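Local atomic coordinates of 5-Carboxyvanillate Decarboxylase (Novosphingobium aromaticivorans, PDB entry 4QRN), a protein that probably decarboxylates 5-carboxyvanillate, as a metal-binding member of the amidohydrolase superfamily. Residues 243-252 and 290-301. Sequence-based numbering, arbitrary orientation.
Sequences LRLITIGIFD and RMKPLKKTIEGY
The guanidinium group of R290 bonds to the last turn of helix 233-248 through both terminal nitrogens. NH1 donates a nearly straight bond of 2.7 Å to T247 OG1, which lies close to the guanidinium plane, while NH2 reaches R244 O at 2.8 Å along a more bent path. That carbonyl also accepts from I248 N, and the two donors approach it from opposite faces of its plane. T247 OG1, set between its backbone N and carbonyl carbon (chi1 60°), passes its own proton back to L243 O. I248 CD1 covers one face of the guanidinium, 3.6 Å from R290 NE. Two waters link T247 O to the backbone of R290 and K292.

Beyond this end, L294 sets CD1 against I246 O and CD2 3.7 Å from G249 CA, where a Schellman motif ends the helix. I246 CG2 packs against Y301 CD2 and I298 CG1. Y301 and F251 run past each other in opposite directions, F251 CB 3.6 Å from Y301 CD1, their ring planes 33° apart.

The D252 carboxylate meets the other segment through both oxygens, each on its syn side: OD1 accepts from Y301 OH (2.6 Å), which stands well out of the carboxylate plane (34°), and OD2 from K295 N (2.9 Å). Y301 OH accepts in turn from K296 N, so the hydroxyl bridges the K296 backbone and the D252 carboxylate. H279 of helix 268-284 touches T247 and L294, and A225 of the second subunit packs on R290 and M291.

Arginine and aspartate thus fasten the connection leading into helix 298-304 to the end of helix 233-248 through backbone and hydroxyl groups; no salt bridge joins the two segments, K295 NZ staying 5.6 Å from D252 OD1.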
# COMPACT_ATOMS: atom_id res chain seq x y z
N LEU A 243 -9.09 1.80 -6.06
CA LEU A 243 -9.38 0.40 -6.29
C LEU A 243 -10.88 0.12 -6.17
O LEU A 243 -11.45 -0.63 -6.98
CB LEU A 243 -8.58 -0.47 -5.33
CG LEU A 243 -8.71 -1.98 -5.52
CD1 LEU A 243 -8.34 -2.43 -6.94
CD2 LEU A 243 -7.84 -2.72 -4.50
N ARG A 244 -11.56 0.70 -5.18
CA ARG A 244 -13.02 0.58 -4.98
C ARG A 244 -13.77 1.05 -6.22
O ARG A 244 -14.75 0.47 -6.64
CB ARG A 244 -13.48 1.44 -3.78
CG ARG A 244 -13.25 0.77 -2.43
CD ARG A 244 -13.73 1.56 -1.21
NE ARG A 244 -15.16 1.84 -1.22
CZ ARG A 244 -15.96 1.82 -0.16
NH1 ARG A 244 -17.23 2.15 -0.31
NH2 ARG A 244 -15.53 1.46 1.04
N LEU A 245 -13.31 2.17 -6.78
CA LEU A 245 -13.95 2.70 -7.97
C LEU A 245 -13.74 1.79 -9.18
O LEU A 245 -14.68 1.55 -9.96
CB LEU A 245 -13.44 4.10 -8.26
CG LEU A 245 -14.09 5.17 -7.39
CD1 LEU A 245 -13.28 6.47 -7.43
CD2 LEU A 245 -15.53 5.44 -7.85
N ILE A 246 -12.52 1.28 -9.35
CA ILE A 246 -12.29 0.36 -10.46
C ILE A 246 -13.19 -0.86 -10.31
O ILE A 246 -13.87 -1.27 -11.26
CB ILE A 246 -10.80 -0.04 -10.53
CG1 ILE A 246 -9.92 1.16 -10.90
CG2 ILE A 246 -10.62 -1.20 -11.51
CD1 ILE A 246 -8.45 0.91 -10.71
N THR A 247 -13.24 -1.44 -9.12
CA THR A 247 -13.93 -2.70 -8.94
C THR A 247 -15.45 -2.58 -8.87
O THR A 247 -16.14 -3.58 -9.07
CB THR A 247 -13.36 -3.52 -7.77
OG1 THR A 247 -13.49 -2.77 -6.55
CG2 THR A 247 -11.90 -3.88 -8.03
N ILE A 248 -15.98 -1.37 -8.63
CA ILE A 248 -17.42 -1.16 -8.77
C ILE A 248 -17.82 -1.00 -10.23
O ILE A 248 -19.00 -0.97 -10.56
CB ILE A 248 -17.92 0.05 -7.91
CG1 ILE A 248 -19.40 -0.11 -7.52
CG2 ILE A 248 -17.70 1.39 -8.62
CD1 ILE A 248 -19.65 -1.29 -6.59
N GLY A 249 -16.84 -0.88 -11.12
CA GLY A 249 -17.11 -0.75 -12.54
C GLY A 249 -17.27 0.66 -13.04
O GLY A 249 -17.92 0.87 -14.07
N ILE A 250 -16.66 1.64 -12.38
CA ILE A 250 -16.88 3.02 -12.76
C ILE A 250 -16.50 3.27 -14.22
O ILE A 250 -17.14 4.10 -14.88
CB ILE A 250 -16.16 4.02 -11.81
CG1 ILE A 250 -16.76 5.42 -11.90
CG2 ILE A 250 -14.67 4.09 -12.09
CD1 ILE A 250 -18.15 5.52 -11.35
N PHE A 251 -15.47 2.58 -14.72
CA PHE A 251 -15.02 2.83 -16.08
C PHE A 251 -15.78 2.02 -17.12
O PHE A 251 -15.62 2.28 -18.32
CB PHE A 251 -13.52 2.58 -16.21
CG PHE A 251 -12.69 3.47 -15.34
CD1 PHE A 251 -12.82 4.85 -15.39
CD2 PHE A 251 -11.79 2.92 -14.44
CE1 PHE A 251 -12.02 5.68 -14.59
CE2 PHE A 251 -10.98 3.75 -13.65
CZ PHE A 251 -11.12 5.13 -13.71
N ASP A 252 -16.59 1.06 -16.68
CA ASP A 252 -17.57 0.47 -17.59
C ASP A 252 -18.78 1.39 -17.72
O ASP A 252 -19.36 1.53 -18.79
CB ASP A 252 -17.99 -0.92 -17.09
CG ASP A 252 -16.88 -1.96 -17.19
OD1 ASP A 252 -15.85 -1.68 -17.85
OD2 ASP A 252 -17.06 -3.06 -16.63
N ARG A 290 -20.87 -7.51 -3.89
CA ARG A 290 -20.51 -6.21 -4.39
C ARG A 290 -19.56 -6.29 -5.59
O ARG A 290 -19.60 -5.44 -6.48
CB ARG A 290 -19.92 -5.41 -3.23
CG ARG A 290 -19.49 -4.04 -3.59
CD ARG A 290 -18.02 -3.99 -3.72
NE ARG A 290 -17.57 -2.63 -3.93
CZ ARG A 290 -16.52 -2.31 -4.65
NH1 ARG A 290 -15.83 -3.28 -5.26
NH2 ARG A 290 -16.19 -1.03 -4.75
N MET A 291 -18.73 -7.34 -5.61
CA MET A 291 -17.66 -7.51 -6.59
C MET A 291 -18.08 -8.37 -7.76
O MET A 291 -18.03 -9.60 -7.67
CB MET A 291 -16.47 -8.19 -5.91
CG MET A 291 -15.18 -7.89 -6.54
SD MET A 291 -14.90 -6.20 -6.21
CE MET A 291 -13.63 -6.26 -4.95
N LYS A 292 -18.47 -7.74 -8.86
CA LYS A 292 -19.01 -8.47 -10.00
C LYS A 292 -18.15 -8.32 -11.25
O LYS A 292 -17.22 -7.53 -11.27
CB LYS A 292 -20.44 -8.00 -10.24
CG LYS A 292 -21.31 -8.31 -9.04
CD LYS A 292 -22.78 -8.47 -9.38
CE LYS A 292 -23.56 -9.04 -8.19
NZ LYS A 292 -22.95 -10.29 -7.63
N PRO A 293 -18.43 -9.12 -12.29
CA PRO A 293 -17.55 -9.08 -13.47
C PRO A 293 -17.41 -7.70 -14.11
O PRO A 293 -18.36 -6.92 -14.21
CB PRO A 293 -18.20 -10.08 -14.42
CG PRO A 293 -18.88 -11.05 -13.50
CD PRO A 293 -19.40 -10.22 -12.37
N LEU A 294 -16.19 -7.41 -14.52
CA LEU A 294 -15.84 -6.17 -15.20
C LEU A 294 -15.51 -6.47 -16.64
O LEU A 294 -15.13 -7.59 -16.99
CB LEU A 294 -14.61 -5.55 -14.54
CG LEU A 294 -14.74 -5.24 -13.04
CD1 LEU A 294 -13.43 -4.69 -12.49
CD2 LEU A 294 -15.87 -4.26 -12.78
N LYS A 295 -15.64 -5.46 -17.49
CA LYS A 295 -15.36 -5.67 -18.92
C LYS A 295 -13.87 -5.75 -19.23
O LYS A 295 -13.50 -6.36 -20.22
CB LYS A 295 -16.00 -4.58 -19.78
CG LYS A 295 -17.52 -4.61 -19.77
CD LYS A 295 -18.09 -3.51 -20.66
CE LYS A 295 -19.60 -3.53 -20.63
NZ LYS A 295 -20.19 -2.35 -21.30
N LYS A 296 -13.04 -5.13 -18.39
CA LYS A 296 -11.58 -5.19 -18.57
C LYS A 296 -10.95 -5.72 -17.29
O LYS A 296 -11.60 -5.78 -16.23
CB LYS A 296 -10.96 -3.81 -18.86
CG LYS A 296 -11.57 -3.11 -20.05
CD LYS A 296 -10.84 -1.82 -20.39
CE LYS A 296 -11.34 -1.23 -21.69
NZ LYS A 296 -10.52 -0.10 -22.11
N THR A 297 -9.70 -6.12 -17.39
CA THR A 297 -8.88 -6.37 -16.21
C THR A 297 -8.51 -5.04 -15.56
O THR A 297 -8.62 -3.97 -16.16
CB THR A 297 -7.58 -7.10 -16.59
OG1 THR A 297 -6.86 -6.26 -17.50
CG2 THR A 297 -7.89 -8.45 -17.25
N ILE A 298 -8.04 -5.13 -14.32
CA ILE A 298 -7.54 -3.94 -13.64
C ILE A 298 -6.38 -3.34 -14.44
O ILE A 298 -6.30 -2.12 -14.60
CB ILE A 298 -7.17 -4.25 -12.17
CG1 ILE A 298 -8.46 -4.64 -11.42
CG2 ILE A 298 -6.50 -3.04 -11.52
CD1 ILE A 298 -8.22 -5.15 -10.01
N GLU A 299 -5.51 -4.19 -14.98
CA GLU A 299 -4.45 -3.72 -15.86
C GLU A 299 -5.03 -2.92 -17.05
O GLU A 299 -4.51 -1.83 -17.39
CB GLU A 299 -3.64 -4.91 -16.35
CG GLU A 299 -2.57 -4.50 -17.34
CD GLU A 299 -1.69 -5.65 -17.70
OE1 GLU A 299 -2.13 -6.81 -17.58
OE2 GLU A 299 -0.55 -5.39 -18.10
N GLY A 300 -6.09 -3.45 -17.66
CA GLY A 300 -6.74 -2.74 -18.74
C GLY A 300 -7.22 -1.35 -18.34
O GLY A 300 -7.03 -0.40 -19.10
N TYR A 301 -7.83 -1.23 -17.17
CA TYR A 301 -8.28 0.09 -16.74
C TYR A 301 -7.11 1.01 -16.45
O TYR A 301 -7.22 2.20 -16.70
CB TYR A 301 -9.19 0.00 -15.49
CG TYR A 301 -10.48 -0.73 -15.77
CD1 TYR A 301 -11.40 -0.25 -16.71
CD2 TYR A 301 -10.77 -1.93 -15.14
CE1 TYR A 301 -12.57 -0.93 -16.98
CE2 TYR A 301 -11.92 -2.63 -15.41
CZ TYR A 301 -12.81 -2.13 -16.33
OH TYR A 301 -13.93 -2.88 -16.60
O HOH W 1 -15.58 -6.29 -9.54
O HOH W 2 -18.66 -4.82 -9.30
O HOH W 3 -18.77 -0.03 -21.04